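Local coordinates for Lin1840 protein (Listeria innocua serovar 6a, PDB 4ZOC) that probably hydrolyses terminal, non-reducing beta-D-glucosyl residues with release of beta-D-glucose, serving beta-1,2-glucan metabolism as a glycoside hydrolase of family 3, at residues C22-P27 / V266-W271; S59-S64 / E301-C306; P85-A90 / L330-L335; G272-V277 / A296-E301. The protein carries 2 engineered substitutions. All blocks are in the same frame, centred on the assembly; numbering follows the deposited sequence.

Interaction 1: C22-P27 / V266-W271; sequences CLQLSP and VLISAW. Engineered in segment 266-271: Ala270 (natural residue Asp). With BGC (beta-D-glucopyranose), chain G.
Next to the place where Gln24 meets Ile268, the hydroxyl Ser269 OG is gripped by two backbone groups: it donates to Ala270 O at 2.8 Å, lying above the plane of that carbonyl, and it accepts the backbone N-H of Met302. This junction belongs to the TIM barrel of the family 3 N-terminal domain. Strands 23-25 and 266-268 are not neighbours there, and they meet through side chains that point into the barrel. The extended chain of Gln24 reaches inward and crosses that of Ile268 at about a right angle, which brings Gln24 OE1 to 3.3 Å from the methyl Ile268 CD1. The amide nitrogen Gln24 NE2 is bonded to Ser59, whereas the buried OE1 has no hydrogen-bonding partner in the model. Beyond the strand, past the engineered Ala270 (Asp in nature), the chain runs to Trp271 of the glucose pocket. Trp271 turns its CG away from its own N (chi1 -176°), and the indole comes back toward segment 22-27, where Ser26 OG approaches Trp271 CH2 obliquely at 3.9 Å. The sugar lies over one face of the indole, and Arg572 of the second subunit bonds both the sugar and Trp271 O. Carbons C1, C3 and C5, whose axial hydrogens share one side of a beta-glucopyranose, approach the ring, and BGC C1 stands 3.7 Å above the centre of the Trp271 plane.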
loop_
_atom_site.group_PDB
_atom_site.type_symbol
_atom_site.label_atom_id
_atom_site.label_comp_id
_atom_site.label_asym_id
_atom_site.label_seq_id
_atom_site.Cartn_x
_atom_site.Cartn_y
_atom_site.Cartn_z
ATOM N N CYS A 22 -10.476 -21.305 -29.609
ATOM C CA CYS A 22 -9.985 -20.391 -28.592
ATOM C C CYS A 22 -11.041 -19.932 -27.570
ATOM O O CYS A 22 -10.801 -18.947 -26.861
ATOM C CB CYS A 22 -9.338 -19.141 -29.245
ATOM S SG CYS A 22 -7.947 -19.577 -30.319
ATOM N N LEU A 23 -12.166 -20.660 -27.488
ATOM C CA LEU A 23 -13.245 -20.409 -26.565
ATOM C C LEU A 23 -13.419 -21.565 -25.549
ATOM O O LEU A 23 -13.413 -22.743 -25.902
ATOM C CB LEU A 23 -14.509 -20.225 -27.325
ATOM C CG LEU A 23 -15.770 -20.054 -26.487
ATOM C CD1 LEU A 23 -15.821 -18.727 -25.788
ATOM C CD2 LEU A 23 -16.940 -20.252 -27.392
ATOM N N GLN A 24 -13.573 -21.192 -24.292
ATOM C CA GLN A 24 -13.912 -22.117 -23.211
ATOM C C GLN A 24 -15.276 -21.798 -22.621
ATOM O O GLN A 24 -15.579 -20.632 -22.312
ATOM C CB GLN A 24 -12.831 -22.090 -22.101
ATOM C CG GLN A 24 -13.006 -23.123 -21.028
ATOM C CD GLN A 24 -11.933 -22.977 -20.006
ATOM O OE1 GLN A 24 -11.856 -21.932 -19.293
ATOM N NE2 GLN A 24 -11.052 -23.974 -19.928
ATOM N N LEU A 25 -16.082 -22.868 -22.454
ATOM C CA LEU A 25 -17.458 -22.771 -21.961
ATOM C C LEU A 25 -17.749 -23.654 -20.775
ATOM O O LEU A 25 -17.123 -24.688 -20.622
ATOM C CB LEU A 25 -18.455 -23.072 -23.080
ATOM C CG LEU A 25 -18.340 -22.194 -24.264
ATOM C CD1 LEU A 25 -19.340 -22.761 -25.285
ATOM C CD2 LEU A 25 -18.655 -20.753 -24.003
ATOM N N SER A 26 -18.746 -23.248 -19.969
ATOM C CA SER A 26 -19.256 -24.080 -18.890
ATOM C C SER A 26 -19.918 -25.326 -19.505
ATOM O O SER A 26 -20.377 -25.252 -20.665
ATOM C CB SER A 26 -20.291 -23.307 -18.120
ATOM O OG SER A 26 -19.659 -22.292 -17.347
ATOM N N PRO A 27 -20.004 -26.441 -18.761
ATOM C CA PRO A 27 -20.417 -27.690 -19.424
ATOM C C PRO A 27 -21.854 -27.690 -19.979
ATOM O O PRO A 27 -22.179 -28.394 -20.985
ATOM C CB PRO A 27 -20.295 -28.731 -18.331
ATOM C CG PRO A 27 -20.342 -27.942 -17.013
ATOM C CD PRO A 27 -19.572 -26.684 -17.381
ATOM N N VAL A 266 -0.400 -23.038 -23.455
ATOM C CA VAL A 266 -1.640 -22.313 -23.547
ATOM C C VAL A 266 -1.607 -21.215 -22.459
ATOM O O VAL A 266 -1.383 -21.513 -21.305
ATOM C CB VAL A 266 -2.850 -23.244 -23.421
ATOM C CG1 VAL A 266 -4.169 -22.461 -23.250
ATOM C CG2 VAL A 266 -2.903 -24.192 -24.653
ATOM N N LEU A 267 -1.832 -19.965 -22.879
ATOM C CA LEU A 267 -2.132 -18.866 -21.943
ATOM C C LEU A 267 -3.669 -18.701 -21.974
ATOM O O LEU A 267 -4.282 -18.394 -23.056
ATOM C CB LEU A 267 -1.346 -17.601 -22.341
ATOM C CG LEU A 267 -1.573 -16.353 -21.474
ATOM C CD1 LEU A 267 -1.135 -16.606 -20.021
ATOM C CD2 LEU A 267 -0.907 -15.163 -22.054
ATOM N N ILE A 268 -4.330 -18.989 -20.849
ATOM C CA ILE A 268 -5.795 -18.875 -20.702
ATOM C C ILE A 268 -6.106 -17.638 -19.878
ATOM O O ILE A 268 -5.366 -17.281 -18.939
ATOM C CB ILE A 268 -6.384 -20.201 -20.010
ATOM C CG1 ILE A 268 -7.933 -20.156 -19.978
ATOM C CG2 ILE A 268 -5.789 -20.414 -18.613
ATOM C CD1 ILE A 268 -8.598 -21.409 -19.300
ATOM N N SER A 269 -7.156 -16.942 -20.248
ATOM C CA SER A 269 -7.636 -15.837 -19.460
ATOM C C SER A 269 -8.219 -16.279 -18.173
ATOM O O SER A 269 -8.832 -17.339 -18.087
ATOM C CB SER A 269 -8.672 -14.994 -20.237
ATOM O OG SER A 269 -10.000 -15.555 -20.249
ATOM N N ALA A 270 -8.082 -15.441 -17.135
ATOM C CA ALA A 270 -8.972 -15.542 -16.004
ATOM C C ALA A 270 -10.427 -15.313 -16.492
ATOM O O ALA A 270 -10.653 -14.805 -17.649
ATOM C CB ALA A 270 -8.557 -14.577 -14.906
ATOM N N TRP A 271 -11.437 -15.630 -15.647
ATOM C CA TRP A 271 -12.816 -15.582 -16.072
ATOM C C TRP A 271 -13.247 -14.189 -16.514
ATOM O O TRP A 271 -13.222 -13.263 -15.748
ATOM C CB TRP A 271 -13.746 -16.077 -15.006
ATOM C CG TRP A 271 -15.225 -16.170 -15.379
ATOM C CD1 TRP A 271 -16.058 -15.139 -15.673
ATOM C CD2 TRP A 271 -16.024 -17.352 -15.439
ATOM N NE1 TRP A 271 -17.322 -15.583 -15.888
ATOM C CE2 TRP A 271 -17.337 -16.944 -15.737
ATOM C CE3 TRP A 271 -15.793 -18.683 -15.134
ATOM C CZ2 TRP A 271 -18.402 -17.851 -15.840
ATOM C CZ3 TRP A 271 -16.830 -19.588 -15.284
ATOM C CH2 TRP A 271 -18.123 -19.166 -15.586
HETATM C C2 BGC G . -18.203 -16.008 -11.603
HETATM C C3 BGC G . -16.943 -15.128 -11.906
HETATM C C4 BGC G . -15.658 -15.618 -11.144
HETATM C C5 BGC G . -15.537 -17.133 -11.425
HETATM C C6 BGC G . -14.322 -17.648 -10.722
HETATM C C1 BGC G . -17.864 -17.412 -11.956
HETATM O O1 BGC G . -19.017 -18.271 -11.781
HETATM O O2 BGC G . -19.336 -15.584 -12.355
HETATM O O3 BGC G . -17.241 -13.749 -11.600
HETATM O O4 BGC G . -14.443 -14.845 -11.478
HETATM O O5 BGC G . -16.785 -17.844 -11.139
HETATM O O6 BGC G . -14.562 -17.543 -9.321
#

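Interaction 2: S59-S64 / E301-C306; sequences SVLGSS and EMMTTC
Leu61 fits one of its two methyls against each of two successive methionines. Its CD1 meets the thioether of Met302, with Leu61 CD1 to Met302 SD at 3.5 Å, and is also within 3.9 Å of Met302 CE. Its other branch, Leu61 CD2, rests 4.1 Å from Met303 CG. The leucine and Met302 cross at about a right angle. Met302 runs straight out from its backbone and turns only at its last torsion (chi3 -64°), which lays the sulfur and the terminal methyl around the leucine methyl. Leu61 holds CG between its own backbone N and carbonyl carbon (chi1 88°), and its second torsion then lays the two methyls toward different methionines.

In the TIM barrel, strands 59-61 and 301-302 are separated by strand 23-25, so this is contact inside the barrel and not strand pairing; the CA atoms of Leu61 and Met302 stay 8.3 Å apart. Both side chains also pack on Gln24 of the intervening strand, and Met302 touches Trp271, which links the barrel interior to the wall of the glucose pocket.

Further out, the course of the chain after Met303 is fixed by Glu301. Its OE2 accepts Thr304 OG1 at 2.5 Å on the anti lone pair and, on the syn side, Cys306 N at 3.1 Å with an N-H...O angle of 150°. Glu301 OE1 takes the N-H of Tyr307, in the first turn of helix 306-316, whose dipole would probably favour the ionised carboxylate.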
loop_
_atom_site.group_PDB
_atom_site.type_symbol
_atom_site.label_atom_id
_atom_site.label_comp_id
_atom_site.label_asym_id
_atom_site.label_seq_id
_atom_site.Cartn_x
_atom_site.Cartn_y
_atom_site.Cartn_z
ATOM N N SER A 59 -12.671 -25.845 -25.324
ATOM C CA SER A 59 -12.554 -26.390 -23.969
ATOM C C SER A 59 -13.817 -26.205 -23.134
ATOM O O SER A 59 -14.553 -25.283 -23.339
ATOM C CB SER A 59 -11.293 -25.678 -23.312
ATOM O OG SER A 59 -11.126 -26.066 -21.946
ATOM N N VAL A 60 -13.992 -27.088 -22.143
ATOM C CA VAL A 60 -14.928 -27.011 -21.086
ATOM C C VAL A 60 -14.266 -26.640 -19.789
ATOM O O VAL A 60 -13.214 -27.176 -19.484
ATOM C CB VAL A 60 -15.536 -28.412 -20.880
ATOM C CG1 VAL A 60 -16.543 -28.400 -19.745
ATOM C CG2 VAL A 60 -16.239 -28.828 -22.153
ATOM N N LEU A 61 -14.872 -25.735 -19.000
ATOM C CA LEU A 61 -14.404 -25.666 -17.596
ATOM C C LEU A 61 -15.504 -25.937 -16.603
ATOM O O LEU A 61 -16.680 -25.559 -16.804
ATOM C CB LEU A 61 -13.696 -24.374 -17.251
ATOM C CG LEU A 61 -14.610 -23.244 -16.773
ATOM C CD1 LEU A 61 -13.747 -22.130 -16.238
ATOM C CD2 LEU A 61 -15.339 -22.832 -18.013
ATOM N N GLY A 62 -15.135 -26.679 -15.566
ATOM C CA GLY A 62 -16.027 -26.981 -14.520
ATOM C C GLY A 62 -17.105 -28.044 -14.834
ATOM O O GLY A 62 -18.228 -27.936 -14.353
ATOM N N SER A 63 -16.727 -29.052 -15.604
ATOM C CA SER A 63 -17.532 -30.296 -15.664
ATOM C C SER A 63 -17.943 -30.751 -14.231
ATOM O O SER A 63 -17.200 -30.560 -13.289
ATOM C CB SER A 63 -16.795 -31.409 -16.384
ATOM O OG SER A 63 -17.513 -32.623 -16.317
ATOM N N SER A 64 -19.170 -31.264 -14.085
ATOM C CA SER A 64 -19.662 -31.635 -12.774
ATOM C C SER A 64 -19.305 -33.019 -12.336
ATOM O O SER A 64 -19.406 -33.303 -11.138
ATOM C CB SER A 64 -21.203 -31.370 -12.628
ATOM O OG SER A 64 -21.924 -32.102 -13.592
ATOM N N GLU A 301 -10.102 -17.890 -24.296
ATOM C CA GLU A 301 -10.965 -16.918 -23.662
ATOM C C GLU A 301 -11.977 -17.633 -22.791
ATOM O O GLU A 301 -12.800 -18.411 -23.280
ATOM C CB GLU A 301 -11.670 -16.055 -24.702
ATOM C CG GLU A 301 -12.610 -15.013 -24.085
ATOM C CD GLU A 301 -13.058 -13.984 -25.011
ATOM O OE1 GLU A 301 -12.807 -14.140 -26.223
ATOM O OE2 GLU A 301 -13.731 -13.027 -24.531
ATOM N N MET A 302 -11.855 -17.397 -21.477
ATOM C CA MET A 302 -12.677 -18.112 -20.544
ATOM C C MET A 302 -14.061 -17.442 -20.376
ATOM O O MET A 302 -14.206 -16.404 -19.692
ATOM C CB MET A 302 -11.971 -18.159 -19.178
ATOM C CG MET A 302 -12.779 -18.909 -18.134
ATOM S SD MET A 302 -12.054 -19.020 -16.474
ATOM C CE MET A 302 -10.565 -19.987 -16.760
ATOM N N MET A 303 -15.093 -18.010 -21.040
ATOM C CA MET A 303 -16.534 -17.618 -20.785
ATOM C C MET A 303 -16.991 -16.224 -21.156
ATOM O O MET A 303 -18.004 -15.728 -20.729
ATOM C CB MET A 303 -16.905 -17.976 -19.372
ATOM C CG MET A 303 -17.328 -19.443 -19.269
ATOM S SD MET A 303 -18.835 -19.827 -20.252
ATOM C CE MET A 303 -20.098 -19.045 -19.247
ATOM N N THR A 304 -16.263 -15.630 -22.089
ATOM C CA THR A 304 -16.688 -14.401 -22.801
ATOM C C THR A 304 -16.488 -14.621 -24.304
ATOM O O THR A 304 -15.869 -15.616 -24.714
ATOM C CB THR A 304 -16.014 -13.094 -22.240
ATOM O OG1 THR A 304 -14.572 -13.260 -22.167
ATOM C CG2 THR A 304 -16.576 -12.809 -20.899
ATOM N N THR A 305 -17.041 -13.678 -25.075
ATOM C CA THR A 305 -17.316 -13.823 -26.454
ATOM C C THR A 305 -16.588 -12.837 -27.344
ATOM O O THR A 305 -16.949 -12.748 -28.489
ATOM C CB THR A 305 -18.811 -13.719 -26.719
ATOM O OG1 THR A 305 -19.277 -12.433 -26.335
ATOM C CG2 THR A 305 -19.607 -14.748 -25.919
ATOM N N CYS A 306 -15.516 -12.159 -26.892
ATOM C CA CYS A 306 -14.823 -11.278 -27.733
ATOM C C CYS A 306 -14.189 -11.996 -28.924
ATOM O O CYS A 306 -14.375 -11.568 -30.066
ATOM C CB CYS A 306 -13.704 -10.488 -26.976
ATOM S SG CYS A 306 -14.363 -9.604 -25.562
#

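Interaction 3: P85-A90 / L330-L335; sequences PLVFMA and LRMLNL
No flat group takes part where Val87 and Met89 meet Met332 and Leu335; the nearby planar side chains lead off in other directions. The ring of Phe88 packs on Val60 and on Met69 of helix 66-79, and the guanidinium of Arg331 is salt-bridged to Asp299. What remains is apolar packing in the TIM barrel, between strand 87-90 and helix 322-338, which runs across the beginnings of several barrel strands: Cys22 and Val266 touch it as well. The axes of strand 87-90 and of the helical segment 330-335 approach to 10.8 Å and are turned 84° to each other, so the strand meets the side of one helical turn. Val87 and Met89, two residues apart, both face the helix, while Phe88 between them is directed to the outer layer. Met332 and Leu335, three residues apart and hence on one flank of the helix, supply the answering surface. Another flank, with Leu330 and Leu333, packs on helix 3-12, leaving helix 322-338 between that helix and the barrel. Just before the strand, Lys336 NZ bonds to Pro85 O. Leu335 CD2 serves both strand residues, reaching Met89 CE at 4.2 Å and Val87 CG2 at 4.4 Å. The second valine methyl is met by Met332, whose chain is bent at chi2 (-67°) and again at chi3, folding its end round toward the strand and setting Met332 CE 4.1 Å from Val87 CG1.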
loop_
_atom_site.group_PDB
_atom_site.type_symbol
_atom_site.label_atom_id
_atom_site.label_comp_id
_atom_site.label_asym_id
_atom_site.label_seq_id
_atom_site.Cartn_x
_atom_site.Cartn_y
_atom_site.Cartn_z
ATOM N N PRO A 85 -10.963 -33.385 -29.950
ATOM C CA PRO A 85 -11.659 -33.511 -28.678
ATOM C C PRO A 85 -11.533 -32.265 -27.837
ATOM O O PRO A 85 -10.600 -31.484 -28.020
ATOM C CB PRO A 85 -10.927 -34.667 -27.943
ATOM C CG PRO A 85 -10.023 -35.235 -28.924
ATOM C CD PRO A 85 -9.726 -34.160 -29.946
ATOM N N LEU A 86 -12.504 -32.095 -26.958
ATOM C CA LEU A 86 -12.480 -31.043 -25.932
ATOM C C LEU A 86 -11.447 -31.293 -24.878
ATOM O O LEU A 86 -11.163 -32.438 -24.506
ATOM C CB LEU A 86 -13.836 -30.962 -25.235
ATOM C CG LEU A 86 -14.972 -30.381 -26.077
ATOM C CD1 LEU A 86 -16.272 -30.776 -25.517
ATOM C CD2 LEU A 86 -14.858 -28.872 -26.139
ATOM N N VAL A 87 -10.885 -30.199 -24.344
ATOM C CA VAL A 87 -10.057 -30.328 -23.128
ATOM C C VAL A 87 -10.860 -29.769 -21.943
ATOM O O VAL A 87 -11.551 -28.763 -22.106
ATOM C CB VAL A 87 -8.619 -29.643 -23.262
ATOM C CG1 VAL A 87 -8.732 -28.170 -23.685
ATOM C CG2 VAL A 87 -7.840 -29.904 -21.991
ATOM N N PHE A 88 -10.837 -30.491 -20.811
ATOM C CA PHE A 88 -11.653 -30.225 -19.609
ATOM C C PHE A 88 -10.752 -29.729 -18.501
ATOM O O PHE A 88 -9.779 -30.408 -18.099
ATOM C CB PHE A 88 -12.333 -31.528 -19.152
ATOM C CG PHE A 88 -13.507 -31.945 -20.023
ATOM C CD1 PHE A 88 -13.295 -32.541 -21.284
ATOM C CD2 PHE A 88 -14.808 -31.676 -19.609
ATOM C CE1 PHE A 88 -14.381 -32.867 -22.065
ATOM C CE2 PHE A 88 -15.912 -32.034 -20.372
ATOM C CZ PHE A 88 -15.694 -32.609 -21.626
ATOM N N MET A 89 -11.086 -28.560 -17.993
ATOM C CA MET A 89 -10.325 -27.917 -16.950
ATOM C C MET A 89 -11.191 -27.623 -15.727
ATOM O O MET A 89 -12.439 -27.465 -15.830
ATOM C CB MET A 89 -9.794 -26.600 -17.491
ATOM C CG MET A 89 -9.144 -26.684 -18.848
ATOM S SD MET A 89 -8.005 -25.339 -19.183
ATOM C CE MET A 89 -7.718 -25.649 -20.909
ATOM N N ALA A 90 -10.544 -27.563 -14.554
ATOM C CA ALA A 90 -11.343 -27.351 -13.335
ATOM C C ALA A 90 -10.505 -26.708 -12.253
ATOM O O ALA A 90 -9.272 -26.737 -12.307
ATOM C CB ALA A 90 -11.875 -28.685 -12.846
ATOM N N LEU A 330 -2.436 -24.004 -32.538
ATOM C CA LEU A 330 -1.408 -24.990 -32.422
ATOM C C LEU A 330 -1.090 -25.240 -30.948
ATOM O O LEU A 330 -0.930 -26.373 -30.529
ATOM C CB LEU A 330 -0.149 -24.574 -33.148
ATOM C CG LEU A 330 0.983 -25.607 -33.104
ATOM C CD1 LEU A 330 0.587 -27.004 -33.565
ATOM C CD2 LEU A 330 2.149 -25.069 -33.923
ATOM N N ARG A 331 -0.989 -24.177 -30.142
ATOM C CA ARG A 331 -0.807 -24.438 -28.710
ATOM C C ARG A 331 -1.937 -25.288 -28.023
ATOM O O ARG A 331 -1.648 -26.235 -27.226
ATOM C CB ARG A 331 -0.494 -23.121 -27.980
ATOM C CG ARG A 331 0.872 -22.571 -28.348
ATOM C CD ARG A 331 1.344 -21.383 -27.468
ATOM N NE ARG A 331 0.611 -20.172 -27.734
ATOM C CZ ARG A 331 0.962 -19.204 -28.587
ATOM N NH1 ARG A 331 0.201 -18.124 -28.720
ATOM N NH2 ARG A 331 2.092 -19.294 -29.266
ATOM N N MET A 332 -3.173 -24.994 -28.376
ATOM C CA MET A 332 -4.351 -25.725 -27.871
ATOM C C MET A 332 -4.253 -27.205 -28.295
ATOM O O MET A 332 -4.444 -28.131 -27.521
ATOM C CB MET A 332 -5.638 -25.057 -28.374
ATOM C CG MET A 332 -6.077 -23.783 -27.618
ATOM S SD MET A 332 -6.582 -24.214 -25.913
ATOM C CE MET A 332 -8.185 -24.988 -26.276
ATOM N N LEU A 333 -3.961 -27.422 -29.583
ATOM C CA LEU A 333 -3.896 -28.792 -30.075
ATOM C C LEU A 333 -2.712 -29.523 -29.426
ATOM O O LEU A 333 -2.867 -30.705 -29.047
ATOM C CB LEU A 333 -3.777 -28.790 -31.577
ATOM C CG LEU A 333 -5.056 -28.697 -32.394
ATOM C CD1 LEU A 333 -6.313 -28.185 -31.777
ATOM C CD2 LEU A 333 -4.793 -28.209 -33.819
ATOM N N ASN A 334 -1.565 -28.839 -29.236
ATOM C CA ASN A 334 -0.372 -29.434 -28.568
ATOM C C ASN A 334 -0.713 -29.850 -27.125
ATOM O O ASN A 334 -0.378 -30.913 -26.753
ATOM C CB ASN A 334 0.860 -28.495 -28.499
ATOM C CG ASN A 334 1.654 -28.456 -29.798
ATOM O OD1 ASN A 334 1.486 -29.309 -30.651
ATOM N ND2 ASN A 334 2.459 -27.433 -29.967
ATOM N N LEU A 335 -1.434 -29.018 -26.361
ATOM C CA LEU A 335 -1.946 -29.428 -25.034
ATOM C C LEU A 335 -2.777 -30.696 -25.108
ATOM O O LEU A 335 -2.602 -31.630 -24.292
ATOM C CB LEU A 335 -2.728 -28.293 -24.406
ATOM C CG LEU A 335 -3.450 -28.621 -23.086
ATOM C CD1 LEU A 335 -2.491 -29.077 -22.014
ATOM C CD2 LEU A 335 -4.285 -27.434 -22.608
#

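Interaction 4: G272-V277 / A296-E301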
loop_
_atom_site.group_PDB
_atom_site.type_symbol
_atom_site.label_atom_id
_atom_site.label_comp_id
_atom_site.label_asym_id
_atom_site.label_seq_id
_atom_site.Cartn_x
_atom_site.Cartn_y
_atom_site.Cartn_z
ATOM N N GLY A 272 -13.661 -14.098 -17.793
ATOM C CA GLY A 272 -14.088 -12.883 -18.388
ATOM C C GLY A 272 -13.012 -11.796 -18.543
ATOM O O GLY A 272 -13.361 -10.688 -18.970
ATOM N N ALA A 273 -11.722 -12.076 -18.260
ATOM C CA ALA A 273 -10.747 -11.024 -18.174
ATOM C C ALA A 273 -10.467 -10.412 -19.559
ATOM O O ALA A 273 -9.966 -9.270 -19.679
ATOM C CB ALA A 273 -9.449 -11.580 -17.603
ATOM N N VAL A 274 -10.747 -11.151 -20.621
ATOM C CA VAL A 274 -10.614 -10.533 -21.967
ATOM C C VAL A 274 -11.630 -9.381 -22.143
ATOM O O VAL A 274 -11.240 -8.270 -22.487
ATOM C CB VAL A 274 -10.763 -11.581 -23.100
ATOM C CG1 VAL A 274 -10.781 -10.855 -24.420
ATOM C CG2 VAL A 274 -9.613 -12.623 -23.064
ATOM N N ALA A 275 -12.921 -9.642 -21.881
ATOM C CA ALA A 275 -14.007 -8.659 -21.982
ATOM C C ALA A 275 -13.788 -7.502 -21.011
ATOM O O ALA A 275 -14.059 -6.328 -21.289
ATOM C CB ALA A 275 -15.353 -9.352 -21.749
ATOM N N GLU A 276 -13.148 -7.825 -19.915
ATOM C CA GLU A 276 -13.019 -6.901 -18.758
ATOM C C GLU A 276 -11.955 -5.872 -19.018
ATOM O O GLU A 276 -11.895 -4.873 -18.308
ATOM C CB GLU A 276 -12.824 -7.666 -17.462
ATOM C CG GLU A 276 -14.167 -8.286 -16.997
ATOM C CD GLU A 276 -14.059 -9.318 -15.919
ATOM O OE1 GLU A 276 -12.978 -9.402 -15.307
ATOM O OE2 GLU A 276 -15.127 -9.934 -15.682
ATOM N N VAL A 277 -11.126 -6.056 -20.045
ATOM C CA VAL A 277 -10.130 -5.009 -20.370
ATOM C C VAL A 277 -10.895 -3.747 -20.828
ATOM O O VAL A 277 -10.378 -2.581 -20.715
ATOM C CB VAL A 277 -9.006 -5.471 -21.330
ATOM C CG1 VAL A 277 -8.331 -6.725 -20.877
ATOM C CG2 VAL A 277 -9.470 -5.668 -22.759
ATOM N N ALA A 296 -1.398 -9.972 -27.404
ATOM C CA ALA A 296 -0.652 -10.303 -26.176
ATOM C C ALA A 296 -0.518 -11.798 -25.992
ATOM O O ALA A 296 0.099 -12.272 -25.024
ATOM C CB ALA A 296 -1.347 -9.666 -24.959
ATOM N N GLY A 297 -1.093 -12.624 -26.880
ATOM C CA GLY A 297 -0.834 -14.058 -26.791
ATOM C C GLY A 297 -1.727 -14.944 -25.917
ATOM O O GLY A 297 -1.334 -16.075 -25.508
ATOM N N VAL A 298 -2.885 -14.423 -25.626
ATOM C CA VAL A 298 -3.912 -15.139 -24.869
ATOM C C VAL A 298 -4.533 -16.116 -25.871
ATOM O O VAL A 298 -5.054 -15.693 -26.881
ATOM C CB VAL A 298 -4.997 -14.193 -24.288
ATOM C CG1 VAL A 298 -6.098 -15.014 -23.655
ATOM C CG2 VAL A 298 -4.411 -13.255 -23.245
ATOM N N ASP A 299 -4.448 -17.394 -25.559
ATOM C CA ASP A 299 -4.906 -18.447 -26.453
ATOM C C ASP A 299 -6.329 -18.850 -26.282
ATOM O O ASP A 299 -6.908 -19.448 -27.189
ATOM C CB ASP A 299 -4.037 -19.659 -26.301
ATOM C CG ASP A 299 -2.575 -19.338 -26.571
ATOM O OD1 ASP A 299 -2.293 -18.545 -27.521
ATOM O OD2 ASP A 299 -1.725 -19.948 -25.903
ATOM N N LEU A 300 -6.881 -18.612 -25.090
ATOM C CA LEU A 300 -8.169 -19.254 -24.689
ATOM C C LEU A 300 -8.936 -18.308 -23.818
ATOM O O LEU A 300 -8.431 -17.950 -22.741
ATOM C CB LEU A 300 -7.845 -20.580 -23.973
ATOM C CG LEU A 300 -9.029 -21.473 -23.586
ATOM C CD1 LEU A 300 -10.009 -21.751 -24.752
ATOM C CD2 LEU A 300 -8.528 -22.739 -22.862
ATOM N N GLU A 301 -10.102 -17.890 -24.296
ATOM C CA GLU A 301 -10.965 -16.918 -23.662
ATOM C C GLU A 301 -11.977 -17.633 -22.791
ATOM O O GLU A 301 -12.800 -18.411 -23.280
ATOM C CB GLU A 301 -11.670 -16.055 -24.702
ATOM C CG GLU A 301 -12.610 -15.013 -24.085
ATOM C CD GLU A 301 -13.058 -13.984 -25.011
ATOM O OE1 GLU A 301 -12.807 -14.140 -26.223
ATOM O OE2 GLU A 301 -13.731 -13.027 -24.531
#
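Val274 packs against Val298 and the side chain of Glu301. The two segments belong to the beta-alpha-beta connection that leads from strand 266-268 through helix 286-295 to strand 301-302 of the TIM barrel. Val274 CG2 makes the apolar contact, touching Val298 CG1 at 4.3 Å, and leans on the aliphatic part of the glutamate, 4.0 Å from Glu301 CG. The extended glutamate chain crosses the valine at about a right angle, and Val274 CB lies 3.6 Å from Glu301 OE2, a van der Waals contact with a carboxylate oxygen already bonded to Thr304 and Cys306.

Backbone bonds set the course of each segment. Helix 273-276 is a short, weakly bonded turn entered through Gly272 at positive phi (66°), and Gly297, also at positive phi, ends helix 286-295 in a Schellman motif.

Charged groups bind the segments to their surroundings. Asp299 OD2 is salt-bridged to Arg258 NH2 and also accepts the backbone N-H of Leu267. Glu276 reaches the second subunit, where its OE1 pairs in a salt bridge with Arg572 NE.

In the fold
All four lie in one TIM barrel; interactions 1 to 3 involve its interior, and interaction 4 the connection between strands 266-268 and 301-302. Interactions 1 and 2, centres about 4 Å apart, are tied by Cys22 O to Glu301 N at 2.9 Å. Interaction 3 lies toward the strand beginnings, away from the sugar, and meets interaction 1 where Gln24 NE2 passes Met89 SD at 3.4 Å. Interaction 4 joins interaction 1 where Leu267 O binds Asp299 N at 2.7 Å, shares Glu301 with interaction 2, and reaches interaction 3 through the Asp299-Arg331 salt bridge. Interaction 1 carries Trp271 of the glucose pocket; Met302, in interaction 2, has its nearest side-chain atom about 6 Å from the sugar.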